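Local coordinates for putative vitamin-B12 independent methionine synthase family protein (Listeria monocytogenes, PDB 1YPX), which probably transfers a methyl group from a folate to homocysteine to make methionine, in the manner of cobalamin-independent, zinc-binding methionine synthases, at residues W71-V82 against I105-F116. Residues are numbered along the deposited sequence; the frame is centred on the assembly and turned at random.
Sequences WHFDFLENLDGV and ITGPIDFTTHPF
With CG of Phe-75 anti to its backbone N (chi1 175°) and CG of Phe-116 anti to its own carbonyl carbon (chi1 -82°), the two rings meet at a steep angle, the edge of Phe-75 turned to the face of Phe-116. On its other face Phe-116 stacks on the six-membered ring of Trp-71, centroids 3.9 Å apart, a face-to-face contact that suits the broad, flat indole. The Phe-75 ring also lies offset over His-114, whose opposite face receives CB of Asn-78. Imidazole fits here because its two nitrogens do different work: NE2 donates to Phe-75 O, while ND1, in the ring plane, accepts from Phe-116 N and caps helix 116-127. This aromatic cluster belongs to a TIM-barrel-like domain and packs against strand 132-138 of the barrel sheet, where Phe-75 touches Ile-137. Farther along, Asp-80 and Asp-110 form an antiparallel hydrogen-bonded pair, Asp-80 N to Asp-110 O 2.9 Å; the carboxylate of Asp-110 makes a salt bridge with Lys-171 of helix 158-178. In the type II turn from Leu-79 to Val-82, Gly-81 takes a positive phi (87°) that a side chain would hinder. Its carbonyl O accepts from Thr-106 N and Gly-107 N.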
loop_
_atom_site.group_PDB
_atom_site.type_symbol
_atom_site.label_atom_id
_atom_site.label_comp_id
_atom_site.label_asym_id
_atom_site.label_seq_id
_atom_site.Cartn_x
_atom_site.Cartn_y
_atom_site.Cartn_z
ATOM N N TRP A 71 1.439 6.824 7.577
ATOM C CA TRP A 71 0.489 5.741 7.314
ATOM C C TRP A 71 1.020 4.355 7.687
ATOM O O TRP A 71 1.119 3.479 6.830
ATOM C CB TRP A 71 0.083 5.738 5.832
ATOM C CG TRP A 71 -1.054 6.658 5.485
ATOM C CD1 TRP A 71 -1.903 6.537 4.416
ATOM C CD2 TRP A 71 -1.539 7.771 6.254
ATOM N NE1 TRP A 71 -2.891 7.491 4.477
ATOM C CE2 TRP A 71 -2.697 8.261 5.594
ATOM C CE3 TRP A 71 -1.114 8.400 7.436
ATOM C CZ2 TRP A 71 -3.438 9.345 6.084
ATOM C CZ3 TRP A 71 -1.855 9.484 7.922
ATOM C CH2 TRP A 71 -3.005 9.941 7.243
ATOM N N HIS A 72 1.354 4.143 8.952
ATOM C CA HIS A 72 1.863 2.838 9.358
ATOM C C HIS A 72 1.727 2.644 10.845
ATOM O O HIS A 72 0.740 2.101 11.322
ATOM C CB HIS A 72 3.340 2.674 8.962
ATOM C CG HIS A 72 4.022 1.509 9.622
ATOM N ND1 HIS A 72 3.485 0.239 9.633
ATOM C CD2 HIS A 72 5.202 1.422 10.285
ATOM C CE1 HIS A 72 4.302 -0.578 10.271
ATOM N NE2 HIS A 72 5.352 0.113 10.677
ATOM N N PHE A 73 2.739 3.085 11.574
ATOM C CA PHE A 73 2.727 2.965 13.010
ATOM C C PHE A 73 1.681 3.917 13.573
ATOM O O PHE A 73 1.209 3.716 14.685
ATOM C CB PHE A 73 4.115 3.277 13.566
ATOM C CG PHE A 73 4.569 4.685 13.309
ATOM C CD1 PHE A 73 4.123 5.735 14.118
ATOM C CD2 PHE A 73 5.456 4.961 12.270
ATOM C CE1 PHE A 73 4.554 7.034 13.901
ATOM C CE2 PHE A 73 5.894 6.254 12.046
ATOM C CZ PHE A 73 5.442 7.297 12.865
ATOM N N ASP A 74 1.333 4.956 12.806
ATOM C CA ASP A 74 0.303 5.919 13.216
ATOM C C ASP A 74 -1.049 5.217 13.121
ATOM O O ASP A 74 -1.954 5.462 13.920
ATOM C CB ASP A 74 0.268 7.149 12.296
ATOM C CG ASP A 74 1.241 8.233 12.720
ATOM O OD1 ASP A 74 1.050 8.852 13.801
ATOM O OD2 ASP A 74 2.212 8.469 11.968
ATOM N N PHE A 75 -1.183 4.352 12.124
ATOM C CA PHE A 75 -2.411 3.626 11.951
ATOM C C PHE A 75 -2.536 2.585 13.045
ATOM O O PHE A 75 -3.607 2.404 13.629
ATOM C CB PHE A 75 -2.458 2.936 10.589
ATOM C CG PHE A 75 -3.663 2.057 10.411
ATOM C CD1 PHE A 75 -3.636 0.724 10.798
ATOM C CD2 PHE A 75 -4.852 2.584 9.919
ATOM C CE1 PHE A 75 -4.775 -0.076 10.702
ATOM C CE2 PHE A 75 -6.000 1.798 9.816
ATOM C CZ PHE A 75 -5.958 0.468 10.210
ATOM N N LEU A 76 -1.435 1.899 13.322
ATOM C CA LEU A 76 -1.437 0.850 14.339
ATOM C C LEU A 76 -1.584 1.365 15.775
ATOM O O LEU A 76 -2.435 0.877 16.536
ATOM C CB LEU A 76 -0.168 0.006 14.216
ATOM C CG LEU A 76 -0.067 -0.811 12.924
ATOM C CD1 LEU A 76 1.357 -1.314 12.757
ATOM C CD2 LEU A 76 -1.068 -1.972 12.961
ATOM N N GLU A 77 -0.761 2.344 16.141
ATOM C CA GLU A 77 -0.817 2.908 17.483
ATOM C C GLU A 77 -2.195 3.505 17.772
ATOM O O GLU A 77 -2.492 3.866 18.909
ATOM C CB GLU A 77 0.250 3.988 17.670
ATOM C CG GLU A 77 -0.071 5.300 16.978
ATOM C CD GLU A 77 0.769 6.454 17.500
ATOM O OE1 GLU A 77 0.731 6.703 18.731
ATOM O OE2 GLU A 77 1.455 7.116 16.684
ATOM N N ASN A 78 -3.030 3.617 16.742
ATOM C CA ASN A 78 -4.371 4.157 16.909
ATOM C C ASN A 78 -5.404 3.052 16.970
ATOM O O ASN A 78 -6.585 3.278 16.766
ATOM C CB ASN A 78 -4.721 5.123 15.781
ATOM C CG ASN A 78 -4.249 6.523 16.058
ATOM O OD1 ASN A 78 -3.336 7.012 15.410
ATOM N ND2 ASN A 78 -4.865 7.176 17.035
ATOM N N LEU A 79 -4.945 1.845 17.232
ATOM C CA LEU A 79 -5.841 0.720 17.369
ATOM C C LEU A 79 -5.868 0.454 18.875
ATOM O O LEU A 79 -4.829 0.521 19.540
ATOM C CB LEU A 79 -5.284 -0.495 16.622
ATOM C CG LEU A 79 -5.306 -0.445 15.094
ATOM C CD1 LEU A 79 -4.496 -1.613 14.534
ATOM C CD2 LEU A 79 -6.766 -0.508 14.581
ATOM N N ASP A 80 -7.054 0.174 19.408
ATOM C CA ASP A 80 -7.204 -0.112 20.833
ATOM C C ASP A 80 -6.304 -1.309 21.166
ATOM O O ASP A 80 -6.181 -2.238 20.370
ATOM C CB ASP A 80 -8.683 -0.420 21.156
ATOM C CG ASP A 80 -8.911 -0.851 22.626
ATOM O OD1 ASP A 80 -8.426 -1.944 23.023
ATOM O OD2 ASP A 80 -9.588 -0.105 23.386
ATOM N N GLY A 81 -5.656 -1.261 22.330
ATOM C CA GLY A 81 -4.783 -2.341 22.752
ATOM C C GLY A 81 -3.357 -2.210 22.250
ATOM O O GLY A 81 -2.510 -3.056 22.551
ATOM N N VAL A 82 -3.095 -1.154 21.482
ATOM C CA VAL A 82 -1.768 -0.889 20.905
ATOM C C VAL A 82 -1.356 0.543 21.233
ATOM O O VAL A 82 -2.204 1.430 21.342
ATOM C CB VAL A 82 -1.767 -1.019 19.356
ATOM C CG1 VAL A 82 -0.354 -0.851 18.822
ATOM C CG2 VAL A 82 -2.357 -2.346 18.934
ATOM N N ILE A 105 1.790 -4.111 22.143
ATOM C CA ILE A 105 0.412 -4.570 22.236
ATOM C C ILE A 105 0.233 -4.851 23.712
ATOM O O ILE A 105 0.754 -5.848 24.211
ATOM C CB ILE A 105 0.161 -5.881 21.452
ATOM C CG1 ILE A 105 0.285 -5.639 19.951
ATOM C CG2 ILE A 105 -1.214 -6.424 21.776
ATOM C CD1 ILE A 105 1.709 -5.591 19.474
ATOM N N THR A 106 -0.480 -3.968 24.411
ATOM C CA THR A 106 -0.692 -4.121 25.854
ATOM C C THR A 106 -2.127 -4.402 26.253
ATOM O O THR A 106 -2.431 -4.489 27.441
ATOM C CB THR A 106 -0.273 -2.863 26.637
ATOM O OG1 THR A 106 -1.109 -1.764 26.252
ATOM C CG2 THR A 106 1.185 -2.519 26.375
ATOM N N GLY A 107 -3.013 -4.537 25.279
ATOM C CA GLY A 107 -4.396 -4.805 25.613
ATOM C C GLY A 107 -5.081 -5.454 24.441
ATOM O O GLY A 107 -4.469 -5.613 23.392
ATOM N N PRO A 108 -6.352 -5.833 24.581
ATOM C CA PRO A 108 -7.125 -6.476 23.518
ATOM C C PRO A 108 -7.281 -5.599 22.263
ATOM O O PRO A 108 -7.839 -4.510 22.332
ATOM C CB PRO A 108 -8.457 -6.775 24.208
ATOM C CG PRO A 108 -8.581 -5.644 25.186
ATOM C CD PRO A 108 -7.191 -5.591 25.766
ATOM N N ILE A 109 -6.779 -6.095 21.131
ATOM C CA ILE A 109 -6.824 -5.394 19.842
ATOM C C ILE A 109 -8.249 -5.039 19.416
ATOM O O ILE A 109 -9.145 -5.885 19.449
ATOM C CB ILE A 109 -6.215 -6.262 18.689
ATOM C CG1 ILE A 109 -4.830 -6.812 19.077
ATOM C CG2 ILE A 109 -6.114 -5.432 17.422
ATOM C CD1 ILE A 109 -3.737 -5.754 19.219
ATOM N N ASP A 110 -8.462 -3.795 18.994
ATOM C CA ASP A 110 -9.786 -3.400 18.556
ATOM C C ASP A 110 -9.785 -2.102 17.768
ATOM O O ASP A 110 -8.801 -1.364 17.757
ATOM C CB ASP A 110 -10.723 -3.299 19.761
ATOM C CG ASP A 110 -12.188 -3.213 19.355
ATOM O OD1 ASP A 110 -12.553 -3.730 18.277
ATOM O OD2 ASP A 110 -12.982 -2.646 20.126
ATOM N N PHE A 111 -10.896 -1.836 17.093
ATOM C CA PHE A 111 -11.032 -0.636 16.294
ATOM C C PHE A 111 -12.351 0.031 16.664
ATOM O O PHE A 111 -13.379 -0.633 16.779
ATOM C CB PHE A 111 -11.007 -1.007 14.806
ATOM C CG PHE A 111 -11.110 0.169 13.877
ATOM C CD1 PHE A 111 -12.270 0.949 13.838
ATOM C CD2 PHE A 111 -10.055 0.498 13.040
ATOM C CE1 PHE A 111 -12.378 2.037 12.983
ATOM C CE2 PHE A 111 -10.152 1.580 12.181
ATOM C CZ PHE A 111 -11.322 2.358 12.152
ATOM N N THR A 112 -12.318 1.344 16.848
ATOM C CA THR A 112 -13.520 2.082 17.202
ATOM C C THR A 112 -13.574 3.399 16.461
ATOM O O THR A 112 -14.452 3.634 15.630
ATOM C CB THR A 112 -13.557 2.389 18.700
ATOM O OG1 THR A 112 -13.696 1.166 19.428
ATOM C CG2 THR A 112 -14.714 3.314 19.022
ATOM N N THR A 113 -12.631 4.266 16.784
ATOM C CA THR A 113 -12.556 5.565 16.150
ATOM C C THR A 113 -11.107 5.832 15.802
ATOM O O THR A 113 -10.289 6.103 16.681
ATOM C CB THR A 113 -13.053 6.653 17.094
ATOM O OG1 THR A 113 -12.396 6.513 18.363
ATOM C CG2 THR A 113 -14.559 6.545 17.278
ATOM N N HIS A 114 -10.790 5.744 14.517
ATOM C CA HIS A 114 -9.430 5.979 14.049
ATOM C C HIS A 114 -9.369 7.331 13.334
ATOM O O HIS A 114 -10.345 7.761 12.726
ATOM C CB HIS A 114 -9.010 4.845 13.103
ATOM C CG HIS A 114 -7.528 4.647 13.012
ATOM N ND1 HIS A 114 -6.705 5.480 12.284
ATOM C CD2 HIS A 114 -6.722 3.698 13.547
ATOM C CE1 HIS A 114 -5.458 5.052 12.374
ATOM N NE2 HIS A 114 -5.442 3.975 13.133
ATOM N N PRO A 115 -8.229 8.035 13.435
ATOM C CA PRO A 115 -8.036 9.343 12.794
ATOM C C PRO A 115 -7.957 9.243 11.268
ATOM O O PRO A 115 -8.186 10.227 10.560
ATOM C CB PRO A 115 -6.718 9.828 13.388
ATOM C CG PRO A 115 -6.675 9.154 14.698
ATOM C CD PRO A 115 -7.145 7.774 14.393
ATOM N N PHE A 116 -7.623 8.057 10.769
ATOM C CA PHE A 116 -7.514 7.834 9.337
ATOM C C PHE A 116 -8.844 7.959 8.614
ATOM O O PHE A 116 -8.869 8.116 7.402
ATOM C CB PHE A 116 -6.902 6.453 9.067
ATOM C CG PHE A 116 -5.404 6.422 9.160
ATOM C CD1 PHE A 116 -4.737 7.217 10.083
ATOM C CD2 PHE A 116 -4.664 5.568 8.341
ATOM C CE1 PHE A 116 -3.346 7.172 10.199
ATOM C CE2 PHE A 116 -3.267 5.503 8.438
ATOM C CZ PHE A 116 -2.609 6.306 9.367
HETATM O O HOH W 1 -9.764 2.359 17.901
#